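Local structure of extracellular solute-binding protein, family 5 (Chelativorans sp., 6WM6) at residues A304-M309 and G352-L357; A364-A369 and A514-M519. The protein binds EDTA and related aminopolycarboxylates in the periplasm, probably delivering them to an ABC transporter for uptake. All blocks are in the same frame, centred on the assembly; numbering follows the deposited sequence.

Contact 1 of 2, residues A304-M309 and G352-L357; sequences ANWYFM and GSVMFL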
ATOM      1  N   ALA A 304      -6.697   1.574  -0.786  1.00 15.81           N
ATOM      2  CA  ALA A 304      -5.700   2.600  -0.542  1.00 15.91           C
ATOM      3  C   ALA A 304      -4.822   2.826  -1.769  1.00 16.22           C
ATOM      4  O   ALA A 304      -4.076   3.828  -1.802  1.00 17.80           O
ATOM      5  CB  ALA A 304      -4.816   2.208   0.648  1.00 16.86           C
ATOM      6  N   ASN A 305      -4.840   1.936  -2.745  1.00 16.00           N
ATOM      7  CA  ASN A 305      -4.106   2.112  -3.983  1.00 15.38           C
ATOM      8  C   ASN A 305      -4.905   3.025  -4.891  1.00 15.55           C
ATOM      9  O   ASN A 305      -6.108   2.813  -5.105  1.00 16.99           O
ATOM     10  CB  ASN A 305      -3.888   0.771  -4.693  1.00 16.40           C
ATOM     11  CG  ASN A 305      -2.981  -0.161  -3.934  1.00 17.22           C
ATOM     12  OD1 ASN A 305      -2.185   0.276  -3.124  1.00 18.69           O
ATOM     13  ND2 ASN A 305      -3.071  -1.438  -4.247  1.00 20.26           N
ATOM     14  N   TRP A 306      -4.234   4.020  -5.465  1.00 15.48           N
ATOM     15  CA  TRP A 306      -4.898   4.988  -6.352  1.00 14.45           C
ATOM     16  C   TRP A 306      -4.133   5.134  -7.664  1.00 14.72           C
ATOM     17  O   TRP A 306      -2.907   5.303  -7.658  1.00 15.72           O
ATOM     18  CB  TRP A 306      -5.130   6.340  -5.675  1.00 15.05           C
ATOM     19  CG  TRP A 306      -3.935   6.992  -5.044  1.00 14.35           C
ATOM     20  CD1 TRP A 306      -3.418   6.723  -3.820  1.00 16.70           C
ATOM     21  CD2 TRP A 306      -3.142   8.078  -5.579  1.00 14.40           C
ATOM     22  NE1 TRP A 306      -2.337   7.546  -3.557  1.00 16.22           N
ATOM     23  CE2 TRP A 306      -2.165   8.398  -4.619  1.00 16.02           C
ATOM     24  CE3 TRP A 306      -3.174   8.799  -6.777  1.00 14.91           C
ATOM     25  CZ2 TRP A 306      -1.224   9.424  -4.803  1.00 15.63           C
ATOM     26  CZ3 TRP A 306      -2.236   9.819  -6.953  1.00 15.01           C
ATOM     27  CH2 TRP A 306      -1.291  10.121  -5.976  1.00 15.74           C
ATOM     28  N   TYR A 307      -4.870   5.063  -8.772  1.00 14.50           N
ATOM     29  CA  TYR A 307      -4.300   5.256 -10.082  1.00 14.26           C
ATOM     30  C   TYR A 307      -3.883   6.706 -10.268  1.00 15.85           C
ATOM     31  O   TYR A 307      -4.554   7.640  -9.797  1.00 15.87           O
ATOM     32  CB  TYR A 307      -5.301   4.949 -11.175  1.00 16.59           C
ATOM     33  CG  TYR A 307      -5.575   3.498 -11.425  1.00 18.05           C
ATOM     34  CD1 TYR A 307      -4.563   2.645 -11.845  1.00 18.52           C
ATOM     35  CD2 TYR A 307      -6.855   2.973 -11.276  1.00 18.25           C
ATOM     36  CE1 TYR A 307      -4.811   1.318 -12.075  1.00 19.65           C
ATOM     37  CE2 TYR A 307      -7.119   1.628 -11.542  1.00 19.83           C
ATOM     38  CZ  TYR A 307      -6.072   0.824 -11.942  1.00 19.26           C
ATOM     39  OH  TYR A 307      -6.326  -0.526 -12.180  1.00 23.87           O
ATOM     40  N   PHE A 308      -2.792   6.886 -11.012  1.00 15.20           N
ATOM     41  CA  PHE A 308      -2.299   8.198 -11.366  1.00 14.92           C
ATOM     42  C   PHE A 308      -1.691   8.120 -12.759  1.00 15.90           C
ATOM     43  O   PHE A 308      -1.328   7.041 -13.256  1.00 16.03           O
ATOM     44  CB  PHE A 308      -1.240   8.693 -10.373  1.00 15.82           C
ATOM     45  CG  PHE A 308       0.030   7.865 -10.356  1.00 16.83           C
ATOM     46  CD1 PHE A 308       0.970   7.988 -11.359  1.00 16.98           C
ATOM     47  CD2 PHE A 308       0.306   6.992  -9.304  1.00 17.06           C
ATOM     48  CE1 PHE A 308       2.160   7.240 -11.334  1.00 17.48           C
ATOM     49  CE2 PHE A 308       1.488   6.259  -9.282  1.00 17.50           C
ATOM     50  CZ  PHE A 308       2.405   6.381 -10.295  1.00 17.57           C
ATOM     51  N   MET A 309      -1.519   9.297 -13.370  1.00 15.49           N
ATOM     52  CA  MET A 309      -0.629   9.463 -14.507  1.00 15.98           C
ATOM     53  C   MET A 309       0.479  10.419 -14.086  1.00 15.57           C
ATOM     54  O   MET A 309       0.213  11.574 -13.719  1.00 15.99           O
ATOM     55  CB  MET A 309      -1.337  10.025 -15.725  1.00 15.58           C
ATOM     56  CG  MET A 309      -0.423   9.980 -16.949  1.00 16.28           C
ATOM     57  SD  MET A 309      -1.142  10.718 -18.423  1.00 18.83           S
ATOM     58  CE  MET A 309      -1.220  12.443 -17.945  1.00 19.88           C
ATOM     59  N   GLY A 352      -8.990  13.813  -6.570  1.00 16.54           N
ATOM     60  CA  GLY A 352      -8.433  15.041  -7.097  1.00 16.99           C
ATOM     61  C   GLY A 352      -7.327  15.643  -6.261  1.00 16.02           C
ATOM     62  O   GLY A 352      -7.054  16.828  -6.346  1.00 17.55           O
ATOM     63  N   SER A 353      -6.690  14.822  -5.433  1.00 16.26           N
ATOM     64  CA  SER A 353      -5.545  15.186  -4.610  1.00 15.33           C
ATOM     65  C   SER A 353      -4.449  14.160  -4.857  1.00 14.97           C
ATOM     66  O   SER A 353      -4.725  13.022  -5.215  1.00 15.81           O
ATOM     67  CB  SER A 353      -5.977  15.098  -3.140  1.00 16.59           C
ATOM     68  OG  SER A 353      -4.884  15.159  -2.235  1.00 16.74           O
ATOM     69  N   VAL A 354      -3.196  14.572  -4.650  1.00 15.28           N
ATOM     70  CA  VAL A 354      -2.062  13.641  -4.698  1.00 15.04           C
ATOM     71  C   VAL A 354      -1.524  13.339  -3.314  1.00 15.96           C
ATOM     72  O   VAL A 354      -0.503  12.649  -3.189  1.00 17.11           O
ATOM     73  CB  VAL A 354      -0.951  14.084  -5.668  1.00 16.06           C
ATOM     74  CG1 VAL A 354      -1.454  14.049  -7.096  1.00 16.44           C
ATOM     75  CG2 VAL A 354      -0.400  15.448  -5.314  1.00 17.44           C
ATOM     76  N   MET A 355      -2.197  13.794  -2.268  1.00 16.36           N
ATOM     77  CA  MET A 355      -1.744  13.542  -0.909  1.00 16.74           C
ATOM     78  C   MET A 355      -2.787  12.953   0.018  1.00 16.64           C
ATOM     79  O   MET A 355      -2.410  12.417   1.076  1.00 16.79           O
ATOM     80  CB  MET A 355      -1.166  14.801  -0.287  1.00 19.28           C
ATOM     81  CG  MET A 355       0.120  15.187  -1.033  1.00 21.27           C
ATOM     82  SD  MET A 355       0.962  16.547  -0.289  1.00 22.22           S
ATOM     83  CE  MET A 355       2.184  16.845  -1.559  1.00 19.82           C
ATOM     84  N   PHE A 356      -4.062  13.010  -0.341  1.00 14.95           N
ATOM     85  CA  PHE A 356      -5.151  12.532   0.497  1.00 14.39           C
ATOM     86  C   PHE A 356      -6.129  11.734  -0.352  1.00 15.71           C
ATOM     87  O   PHE A 356      -6.505  12.156  -1.448  1.00 15.02           O
ATOM     88  CB  PHE A 356      -5.947  13.718   1.074  1.00 15.43           C
ATOM     89  CG  PHE A 356      -5.106  14.725   1.816  1.00 14.39           C
ATOM     90  CD1 PHE A 356      -4.676  14.476   3.117  1.00 15.65           C
ATOM     91  CD2 PHE A 356      -4.778  15.927   1.233  1.00 15.94           C
ATOM     92  CE1 PHE A 356      -3.936  15.428   3.807  1.00 16.50           C
ATOM     93  CE2 PHE A 356      -4.029  16.876   1.921  1.00 18.50           C
ATOM     94  CZ  PHE A 356      -3.616  16.621   3.206  1.00 16.97           C
ATOM     95  N   LEU A 357      -6.575  10.597   0.182  1.00 15.46           N
ATOM     96  CA  LEU A 357      -7.711   9.891  -0.401  1.00 14.92           C
ATOM     97  C   LEU A 357      -8.980  10.698  -0.145  1.00 15.35           C
ATOM     98  O   LEU A 357      -9.027  11.529   0.777  1.00 16.19           O
ATOM     99  CB  LEU A 357      -7.852   8.514   0.232  1.00 15.15           C
ATOM    100  CG  LEU A 357      -6.686   7.541   0.025  1.00 15.91           C
ATOM    101  CD1 LEU A 357      -6.904   6.308   0.930  1.00 18.25           C
ATOM    102  CD2 LEU A 357      -6.540   7.115  -1.409  1.00 17.67           C
TER

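Contact 2 of 2, residues A364-A369 and A514-M519; sequences ADRRGA and ADELAM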
ATOM      1  N   ALA A 364      -9.369  17.600  -0.905  1.00 17.08           N
ATOM      2  CA  ALA A 364     -10.173  18.491  -1.735  1.00 17.18           C
ATOM      3  C   ALA A 364      -9.806  18.195  -3.181  1.00 18.23           C
ATOM      4  O   ALA A 364      -8.749  17.639  -3.459  1.00 18.41           O
ATOM      5  CB  ALA A 364      -9.904  19.972  -1.416  1.00 20.41           C
ATOM      6  N   ASP A 365     -10.688  18.596  -4.104  1.00 18.90           N
ATOM      7  CA  ASP A 365     -10.457  18.398  -5.542  1.00 18.53           C
ATOM      8  C   ASP A 365      -9.576  19.539  -6.071  1.00 19.83           C
ATOM      9  O   ASP A 365     -10.002  20.462  -6.774  1.00 20.07           O
ATOM     10  CB  ASP A 365     -11.761  18.280  -6.321  1.00 20.55           C
ATOM     11  CG  ASP A 365     -11.514  17.960  -7.787  1.00 22.46           C
ATOM     12  OD1 ASP A 365     -10.350  17.669  -8.124  1.00 20.76           O
ATOM     13  OD2 ASP A 365     -12.479  17.996  -8.575  1.00 26.50           O
ATOM     14  N   ARG A 366      -8.296  19.450  -5.728  1.00 18.18           N
ATOM     15  CA  ARG A 366      -7.297  20.410  -6.176  1.00 17.97           C
ATOM     16  C   ARG A 366      -6.978  20.237  -7.659  1.00 18.87           C
ATOM     17  O   ARG A 366      -6.586  21.205  -8.326  1.00 20.24           O
ATOM     18  CB  ARG A 366      -6.063  20.269  -5.290  1.00 17.04           C
ATOM     19  CG  ARG A 366      -6.414  20.649  -3.851  1.00 21.35           C
ATOM     20  CD  ARG A 366      -5.270  20.547  -2.804  1.00 19.06           C
ATOM     21  NE  ARG A 366      -5.826  21.018  -1.539  1.00 19.88           N
ATOM     22  CZ  ARG A 366      -6.172  20.249  -0.508  1.00 18.62           C
ATOM     23  NH1 ARG A 366      -5.910  18.956  -0.502  1.00 18.36           N
ATOM     24  NH2 ARG A 366      -6.769  20.793   0.537  1.00 20.44           N
ATOM     25  N   ARG A 367      -7.170  19.034  -8.187  1.00 18.62           N
ATOM     26  CA  ARG A 367      -7.064  18.757  -9.619  1.00 18.97           C
ATOM     27  C   ARG A 367      -8.065  19.590 -10.416  1.00 19.11           C
ATOM     28  O   ARG A 367      -7.692  20.369 -11.303  1.00 18.35           O
ATOM     29  CB  ARG A 367      -7.322  17.250  -9.794  1.00 18.09           C
ATOM     30  CG  ARG A 367      -7.250  16.705 -11.209  1.00 17.81           C
ATOM     31  CD  ARG A 367      -7.680  15.235 -11.223  1.00 17.77           C
ATOM     32  NE  ARG A 367      -9.120  15.070 -11.133  1.00 18.28           N
ATOM     33  CZ  ARG A 367      -9.760  13.933 -11.310  1.00 18.20           C
ATOM     34  NH1 ARG A 367      -9.096  12.823 -11.544  1.00 20.07           N
ATOM     35  NH2 ARG A 367     -11.092  13.900 -11.273  1.00 19.83           N
ATOM     36  N   GLY A 368      -9.349  19.460 -10.088  1.00 19.45           N
ATOM     37  CA  GLY A 368     -10.379  20.184 -10.812  1.00 20.13           C
ATOM     38  C   GLY A 368     -10.325  21.676 -10.589  1.00 19.94           C
ATOM     39  O   GLY A 368     -10.685  22.445 -11.481  1.00 22.28           O
ATOM     40  N   ALA A 369      -9.865  22.107  -9.417  1.00 19.24           N
ATOM     41  CA  ALA A 369      -9.735  23.530  -9.145  1.00 20.03           C
ATOM     42  C   ALA A 369      -8.806  24.204 -10.149  1.00 20.05           C
ATOM     43  O   ALA A 369      -8.918  25.407 -10.393  1.00 22.77           O
ATOM     44  CB  ALA A 369      -9.207  23.757  -7.733  1.00 22.37           C
ATOM     45  N   ALA A 514       1.081  21.825   0.681  1.00 17.11           N
ATOM     46  CA  ALA A 514       1.966  21.084  -0.210  1.00 17.56           C
ATOM     47  C   ALA A 514       1.183  20.429  -1.336  1.00 17.02           C
ATOM     48  O   ALA A 514       1.662  20.370  -2.463  1.00 17.62           O
ATOM     49  CB  ALA A 514       2.745  20.029   0.569  1.00 19.28           C
ATOM     50  N   ASP A 515      -0.022  19.943  -1.060  1.00 17.08           N
ATOM     51  CA  ASP A 515      -0.868  19.382  -2.104  1.00 17.62           C
ATOM     52  C   ASP A 515      -1.182  20.432  -3.158  1.00 16.97           C
ATOM     53  O   ASP A 515      -1.148  20.147  -4.367  1.00 17.86           O
ATOM     54  CB  ASP A 515      -2.143  18.820  -1.467  1.00 17.03           C
ATOM     55  CG  ASP A 515      -2.877  17.795  -2.312  1.00 19.19           C
ATOM     56  OD1 ASP A 515      -2.299  17.164  -3.234  1.00 18.90           O
ATOM     57  OD2 ASP A 515      -4.075  17.585  -2.028  1.00 18.93           O
ATOM     58  N   GLU A 516      -1.479  21.665  -2.734  1.00 17.67           N
ATOM     59  CA  GLU A 516      -1.738  22.750  -3.683  1.00 18.18           C
ATOM     60  C   GLU A 516      -0.522  22.985  -4.567  1.00 18.53           C
ATOM     61  O   GLU A 516      -0.637  23.071  -5.794  1.00 17.65           O
ATOM     62  CB  GLU A 516      -2.103  24.038  -2.924  1.00 20.03           C
ATOM     63  CG  GLU A 516      -3.331  23.941  -2.010  1.00 18.76           C
ATOM     64  CD  GLU A 516      -4.669  24.069  -2.693  1.00 25.86           C
ATOM     65  OE1 GLU A 516      -4.720  24.401  -3.887  1.00 28.42           O
ATOM     66  OE2 GLU A 516      -5.710  23.858  -2.004  1.00 28.28           O
ATOM     67  N   LEU A 517       0.660  23.108  -3.963  1.00 16.81           N
ATOM     68  CA  LEU A 517       1.878  23.369  -4.739  1.00 17.54           C
ATOM     69  C   LEU A 517       2.203  22.199  -5.655  1.00 16.51           C
ATOM     70  O   LEU A 517       2.668  22.393  -6.779  1.00 17.77           O
ATOM     71  CB  LEU A 517       3.035  23.657  -3.794  1.00 18.52           C
ATOM     72  CG  LEU A 517       2.928  24.940  -2.971  1.00 20.00           C
ATOM     73  CD1 LEU A 517       4.045  25.015  -1.941  1.00 23.57           C
ATOM     74  CD2 LEU A 517       2.940  26.181  -3.862  1.00 21.16           C
ATOM     75  N   ALA A 518       2.012  20.974  -5.193  1.00 16.53           N
ATOM     76  CA  ALA A 518       2.289  19.820  -6.035  1.00 17.16           C
ATOM     77  C   ALA A 518       1.364  19.804  -7.245  1.00 16.28           C
ATOM     78  O   ALA A 518       1.787  19.486  -8.356  1.00 17.49           O
ATOM     79  CB  ALA A 518       2.141  18.548  -5.215  1.00 18.06           C
ATOM     80  N   MET A 519       0.091  20.150  -7.059  1.00 16.31           N
ATOM     81  CA  MET A 519      -0.813  20.216  -8.189  1.00 17.76           C
ATOM     82  C   MET A 519      -0.487  21.377  -9.116  1.00 17.74           C
ATOM     83  O   MET A 519      -0.645  21.230 -10.337  1.00 18.58           O
ATOM     84  CB  MET A 519      -2.244  20.272  -7.687  1.00 17.88           C
ATOM     85  CG  MET A 519      -2.655  18.983  -6.976  1.00 20.06           C
ATOM     86  SD  MET A 519      -2.306  17.457  -7.910  1.00 23.57           S
ATOM     87  CE  MET A 519      -3.343  17.852  -9.261  1.00 19.09           C
TER

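Contact 1 of 2, residues A304-M309 and G352-L357
W306 meets V354 and L357 with opposite ends of its indole. At the benzene end CH2 lies 4.0 Å from V354 CB, and CZ2 comes to 3.7 Å from V354 O; at the pyrrole end CD1 sits 4.0 Å from L357 CD2. V354 O and L357 CD2 both approach the ring obliquely, neither over its face nor at its edge. No hydrogen bond links the two segments; the contact is van der Waals packing of side chains, partly against backbone carbonyls, and it sets a strand of the mixed sheet, 305-311, against a loop without regular structure in a family 5 solute-binding protein of the periplasmic binding protein class. The strand's place in that sheet is set by backbone bonds from W306 to F461 and from Y307 to I527.

The indole reaches the loop because CG stands between the backbone N and the carbonyl carbon (chi1 53°), and the bond from the backbone to the side chain already points toward 352-357. L357 adds a second touch: its CD2 lies 4.1 Å from A304 O, at the corner where the chain enters the strand, and that oxygen also lies in the indole plane at its edge. A glycine in place of W306 would probably open a gap between strand and loop, with V354 and L357 deprived of the surface that spans them.

The loop's own shape is held by S353. Its OG accepts from M355 N at 3.0 Å with a nearly straight N-H...O angle of 164°, an ST turn, and from F356 N in a more bent bond of 144°, an ST motif. The same hydroxyl is hydrogen-bonded to OD2 of D515 on helix 504-521, while D515 OD1 accepts from V354 N, so both carboxylate oxygens bond to the turn.

Contact 2 of 2, residues A364-A369 and A514-M519
R366 and R367, in a weakly bonded helical turn of about 366-369, lie beside helix 504-521 with the closest CA atoms 6.5 Å apart for R366 and E516 and 6.6 Å for R367 and M519. R366 carries the contact. Its chain is extended from CG to NE, which takes the guanidinium to two acidic side chains adjacent in sequence. NE donates to E516 OE2 at 2.9 Å, and NH1 donates to D515 OD2 at 2.8 Å. Both are salt bridges, but they differ in geometry. E516 OE2 lies almost in the guanidinium plane, yet NE meets it from above the carboxylate plane; D515 OD2 uses its anti lone pair toward an NH1 from whose guanidinium plane it is somewhat tilted. The two carboxylates are turned 67° (D515) and 75° (E516) from the guanidinium, so neither makes a coplanar, two-pronged pairing.

This three-residue salt-bridge network joins the short turn to the long helix. It extends through E516 OE1 to R370, and NH1 of R366 also reaches G362 O, while D515 is shared with S353. The methyl of A364 lies over the centre of one guanidinium face, 3.8 Å above its plane. With several partners around it, the buried charge of R366 is probably well compensated.

The turn itself starts at D365, the N-cap: its OD1 accepts from G368 N in a nearly straight bond, although the amide approaches from above the carboxylate plane. Farther along the helix M519 supplies the apolar side of the contact. Bends at chi2 and chi3 bring CE within 3.8 Å of R367 CA, while M519 CG packs against R366 CB at 4.0 Å. R367 leads its guanidinium away from the helix, where NH1 is hydrogen-bonded to P526 O.

Overall arrangement
Following the chain from the N terminus, strand 305-311 comes first, and contact 1 closes when the chain, after helices 321-330 and 333-340, returns through 352-357. Contact 2 opens only afterwards, at 364-369, and closes 144 intervening residues later on helix 504-521. The two loops are therefore in series, neither nested nor crossed, yet their centres lie about 11 Å apart. They meet directly: D515 is shared by the two contacts, and G352 O is 2.9 Å from R367 N, a probable hydrogen bond. Loop 352-357 thus lies between strand 305-311 of the mixed sheet and the pairing of turn 366-369 with helix 504-521.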